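Side-chain contact in HydG protein (Carboxydothermus hydrogenoformans, PDB 4RTB), which is a radical SAM maturase of [FeFe]-hydrogenase, a lyase that makes carbon monoxide and cyanide and carries iron-sulfur and S-adenosylmethionine cofactors: residues 170-175 with 179-184. Sequence-based numbering, arbitrary orientation.
Sequences PAIYSE and RRINVN. With SAM (S-adenosylmethionine), chain B.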
ATOM      1  N   PRO A 170      18.182   9.865   9.240  1.00 81.13           N
ATOM      2  CA  PRO A 170      19.051   9.283  10.271  1.00 82.87           C
ATOM      3  C   PRO A 170      18.734   9.821  11.661  1.00 86.54           C
ATOM      4  O   PRO A 170      18.911   9.114  12.657  1.00 89.68           O
ATOM      5  CB  PRO A 170      20.457   9.711   9.836  1.00 79.32           C
ATOM      6  CG  PRO A 170      20.332  10.033   8.396  1.00 73.08           C
ATOM      7  CD  PRO A 170      18.966  10.612   8.240  1.00 74.94           C
ATOM      8  N   ALA A 171      18.272  11.067  11.717  1.00 86.93           N
ATOM      9  CA  ALA A 171      17.862  11.677  12.974  1.00 87.33           C
ATOM     10  C   ALA A 171      16.698  10.906  13.584  1.00 86.04           C
ATOM     11  O   ALA A 171      16.665  10.680  14.791  1.00 90.07           O
ATOM     12  CB  ALA A 171      17.488  13.136  12.763  1.00 88.54           C
ATOM     13  N   ILE A 172      15.748  10.501  12.745  1.00 80.10           N
ATOM     14  CA  ILE A 172      14.629   9.684  13.200  1.00 81.21           C
ATOM     15  C   ILE A 172      15.110   8.313  13.669  1.00 83.27           C
ATOM     16  O   ILE A 172      14.743   7.862  14.756  1.00 88.65           O
ATOM     17  CB  ILE A 172      13.562   9.506  12.097  1.00 77.40           C
ATOM     18  CG1 ILE A 172      12.730  10.783  11.949  1.00 79.26           C
ATOM     19  CG2 ILE A 172      12.650   8.335  12.414  1.00 67.11           C
ATOM     20  CD1 ILE A 172      11.598  10.666  10.948  1.00 73.02           C
ATOM     21  N   TYR A 173      15.932   7.655  12.853  1.00 78.01           N
ATOM     22  CA  TYR A 173      16.470   6.345  13.215  1.00 77.63           C
ATOM     23  C   TYR A 173      17.204   6.360  14.552  1.00 85.66           C
ATOM     24  O   TYR A 173      17.118   5.405  15.324  1.00 86.51           O
ATOM     25  CB  TYR A 173      17.418   5.827  12.132  1.00 79.08           C
ATOM     26  CG  TYR A 173      16.744   5.020  11.050  1.00 82.60           C
ATOM     27  CD1 TYR A 173      16.086   3.834  11.351  1.00 88.97           C
ATOM     28  CD2 TYR A 173      16.781   5.432   9.727  1.00 85.06           C
ATOM     29  CE1 TYR A 173      15.472   3.088  10.361  1.00 89.95           C
ATOM     30  CE2 TYR A 173      16.173   4.694   8.732  1.00 88.91           C
ATOM     31  CZ  TYR A 173      15.520   3.523   9.054  1.00 90.41           C
ATOM     32  OH  TYR A 173      14.911   2.789   8.063  1.00 87.95           O
ATOM     33  N   SER A 174      17.926   7.440  14.827  1.00 92.08           N
ATOM     34  CA  SER A 174      18.755   7.486  16.024  1.00 98.28           C
ATOM     35  C   SER A 174      17.976   7.954  17.254  1.00 98.34           C
ATOM     36  O   SER A 174      18.081   7.354  18.322  1.00 97.87           O
ATOM     37  CB  SER A 174      19.968   8.388  15.792  1.00103.09           C
ATOM     38  OG  SER A 174      20.991   8.114  16.736  1.00107.23           O
ATOM     39  N   GLU A 175      17.192   9.016  17.097  1.00 99.17           N
ATOM     40  CA  GLU A 175      16.454   9.605  18.215  1.00101.54           C
ATOM     41  C   GLU A 175      15.185   8.838  18.584  1.00101.06           C
ATOM     42  O   GLU A 175      14.721   8.914  19.721  1.00102.90           O
ATOM     43  CB  GLU A 175      16.091  11.059  17.900  1.00103.58           C
ATOM     44  CG  GLU A 175      16.985  12.093  18.566  1.00109.79           C
ATOM     45  CD  GLU A 175      16.799  13.481  17.979  1.00111.24           C
ATOM     46  OE1 GLU A 175      16.104  14.311  18.604  1.00112.49           O
ATOM     47  OE2 GLU A 175      17.353  13.740  16.889  1.00109.28           O
ATOM     48  N   ARG A 179      11.399   1.009  13.550  1.00 87.54           N
ATOM     49  CA  ARG A 179      11.972  -0.190  12.950  1.00 94.09           C
ATOM     50  C   ARG A 179      12.154  -0.038  11.448  1.00 94.12           C
ATOM     51  O   ARG A 179      13.115  -0.556  10.878  1.00 98.97           O
ATOM     52  CB  ARG A 179      11.098  -1.414  13.246  1.00101.73           C
ATOM     53  CG  ARG A 179      11.382  -2.077  14.589  1.00109.14           C
ATOM     54  CD  ARG A 179      10.997  -1.170  15.746  1.00112.64           C
ATOM     55  NE  ARG A 179      11.527  -1.625  17.027  1.00114.18           N
ATOM     56  CZ  ARG A 179      10.916  -2.499  17.819  1.00114.34           C
ATOM     57  NH1 ARG A 179       9.754  -3.025  17.457  1.00112.57           N
ATOM     58  NH2 ARG A 179      11.469  -2.852  18.972  1.00114.52           N
ATOM     59  N   ARG A 180      11.234   0.672  10.807  1.00 86.36           N
ATOM     60  CA  ARG A 180      11.295   0.832   9.362  1.00 79.69           C
ATOM     61  C   ARG A 180      10.791   2.195   8.903  1.00 82.86           C
ATOM     62  O   ARG A 180       9.698   2.619   9.283  1.00 79.18           O
ATOM     63  CB  ARG A 180      10.486  -0.268   8.673  1.00 74.30           C
ATOM     64  CG  ARG A 180      10.769  -0.384   7.190  1.00 77.53           C
ATOM     65  CD  ARG A 180       9.930  -1.460   6.533  1.00 79.07           C
ATOM     66  NE  ARG A 180      10.619  -2.035   5.382  1.00 89.35           N
ATOM     67  CZ  ARG A 180      10.040  -2.807   4.469  1.00 97.77           C
ATOM     68  NH1 ARG A 180      10.752  -3.286   3.457  1.00 96.71           N
ATOM     69  NH2 ARG A 180       8.748  -3.097   4.563  1.00101.91           N
ATOM     70  N   ILE A 181      11.597   2.877   8.092  1.00 81.74           N
ATOM     71  CA  ILE A 181      11.129   4.065   7.394  1.00 71.39           C
ATOM     72  C   ILE A 181      10.953   3.759   5.912  1.00 70.22           C
ATOM     73  O   ILE A 181      11.919   3.478   5.201  1.00 71.87           O
ATOM     74  CB  ILE A 181      12.085   5.262   7.555  1.00 71.33           C
ATOM     75  CG1 ILE A 181      11.927   5.902   8.934  1.00 73.61           C
ATOM     76  CG2 ILE A 181      11.789   6.320   6.506  1.00 73.45           C
ATOM     77  CD1 ILE A 181      12.840   5.338   9.987  1.00 77.79           C
ATOM     78  N   ASN A 182       9.704   3.788   5.461  1.00 74.26           N
ATOM     79  CA  ASN A 182       9.401   3.681   4.042  1.00 77.91           C
ATOM     80  C   ASN A 182       9.248   5.068   3.446  1.00 80.00           C
ATOM     81  O   ASN A 182       8.985   6.035   4.162  1.00 81.53           O
ATOM     82  CB  ASN A 182       8.136   2.860   3.807  1.00 76.13           C
ATOM     83  CG  ASN A 182       8.332   1.390   4.107  1.00 75.02           C
ATOM     84  OD1 ASN A 182       9.457   0.891   4.112  1.00 80.44           O
ATOM     85  ND2 ASN A 182       7.236   0.687   4.355  1.00 72.70           N
ATOM     86  N   VAL A 183       9.406   5.165   2.131  1.00 76.16           N
ATOM     87  CA  VAL A 183       9.490   6.468   1.492  1.00 69.37           C
ATOM     88  C   VAL A 183       8.602   6.586   0.260  1.00 66.63           C
ATOM     89  O   VAL A 183       8.681   5.775  -0.666  1.00 67.96           O
ATOM     90  CB  VAL A 183      10.950   6.782   1.108  1.00 68.67           C
ATOM     91  CG1 VAL A 183      11.012   7.790  -0.018  1.00 69.81           C
ATOM     92  CG2 VAL A 183      11.716   7.279   2.325  1.00 61.60           C
ATOM     93  N   ASN A 184       7.749   7.604   0.263  1.00 67.25           N
ATOM     94  CA  ASN A 184       6.937   7.926  -0.900  1.00 68.54           C
ATOM     95  C   ASN A 184       7.355   9.267  -1.497  1.00 69.87           C
ATOM     96  O   ASN A 184       6.665  10.271  -1.340  1.00 66.75           O
ATOM     97  CB  ASN A 184       5.455   7.947  -0.532  1.00 64.10           C
ATOM     98  CG  ASN A 184       4.560   8.022  -1.750  1.00 70.39           C
ATOM     99  OD1 ASN A 184       3.428   8.498  -1.677  1.00 75.66           O
ATOM    100  ND2 ASN A 184       5.071   7.560  -2.884  1.00 74.27           N
TER
HETATM  101  N   SAM B 501       4.369  13.668  -4.215  1.00 88.94           N
HETATM  102  CA  SAM B 501       4.741  12.283  -4.506  1.00 88.80           C
HETATM  103  C   SAM B 501       4.044  11.709  -5.735  1.00 95.50           C
HETATM  104  O   SAM B 501       3.196  12.340  -6.357  1.00 96.53           O
HETATM  105  OXT SAM B 501       4.325  10.582  -6.134  1.00 99.36           O
HETATM  106  CB  SAM B 501       4.458  11.367  -3.316  1.00 84.44           C
HETATM  107  CG  SAM B 501       3.425  11.848  -2.298  1.00 82.71           C
HETATM  108  SD  SAM B 501       1.699  11.977  -2.828  1.00102.66           S
HETATM  109  CE  SAM B 501       1.120  13.034  -1.498  1.00132.84           C
HETATM  110  C5' SAM B 501       0.988  10.472  -2.128  1.00106.00           C
HETATM  111  C4' SAM B 501      -0.103   9.816  -2.970  1.00 96.69           C
HETATM  112  O4' SAM B 501      -1.410  10.261  -2.646  1.00 93.13           O
HETATM  113  C3' SAM B 501       0.063  10.104  -4.453  1.00 85.74           C
HETATM  114  O3' SAM B 501       0.913   9.155  -5.048  1.00 82.77           O
HETATM  115  C2' SAM B 501      -1.349  10.004  -4.990  1.00 85.09           C
HETATM  116  O2' SAM B 501      -1.521   8.801  -5.697  1.00 87.34           O
HETATM  117  C1' SAM B 501      -2.238   9.974  -3.759  1.00 91.03           C
HETATM  118  N9  SAM B 501      -3.306  10.969  -3.930  1.00 96.04           N
HETATM  119  C8  SAM B 501      -3.143  12.280  -4.284  1.00 98.11           C
HETATM  120  N7  SAM B 501      -4.359  12.864  -4.348  1.00106.56           N
HETATM  121  C5  SAM B 501      -5.297  11.938  -4.052  1.00108.77           C
HETATM  122  C6  SAM B 501      -6.680  12.000  -3.977  1.00110.19           C
HETATM  123  N6  SAM B 501      -7.311  13.143  -4.226  1.00119.13           N
HETATM  124  N1  SAM B 501      -7.395  10.869  -3.644  1.00105.28           N
HETATM  125  C2  SAM B 501      -6.734   9.686  -3.387  1.00101.05           C
HETATM  126  N3  SAM B 501      -5.358   9.630  -3.463  1.00 98.90           N
HETATM  127  C4  SAM B 501      -4.650  10.739  -3.789  1.00103.09           C
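In a beta-alpha-beta unit of the radical SAM domain, Y173 and I172, near the end of helix 158-175, close onto I181 of strand 180-184, to which the chain returns after a short turn. The local axes run nearly antiparallel, at 161°; their 9.9 Å spacing leaves the gap to be filled by side chains. I181 turns its side chain to the helix; chi1 sets CG1 beside the backbone N and anti to the carbonyl carbon, and the further turn about CB-CG1 brings CD1 over one face of the Y173 ring. This CH-pi contact places I181 CD1 3.5 Å from the ring centroid and only 16° off the normal; its nearest ring atom is Y173 CZ, at 3.4 Å. I172 meets the same methyl with its short branch, I172 CG2 standing 3.9 Å from I181 CD1. Beta-branched isoleucine suits a strand, and its longer arm brings one terminal methyl to both an aromatic face and an aliphatic neighbour. The tyrosine adds a polar end: Y173 OH accepts a weak hydrogen bond from I181 N at 3.3 Å, with an N-H...O angle of 154°, and also forms a weak one with the carbonyl of K200. The phenol thus points its hydroxyl at the backbone near the start of the strand. At the far end, the amide of N184 serves two partners: OD1 lies 3.2 Å from C5' of S-adenosylmethionine, and ND2 is hydrogen-bonded to the carbonyl O of Q205. Around the contact, I172, apolar as its buried place requires, also packs on A138 of helix 131-144 and I181 on L151, while strand 180-184 runs parallel to strand 148-153, the first strand of the unit.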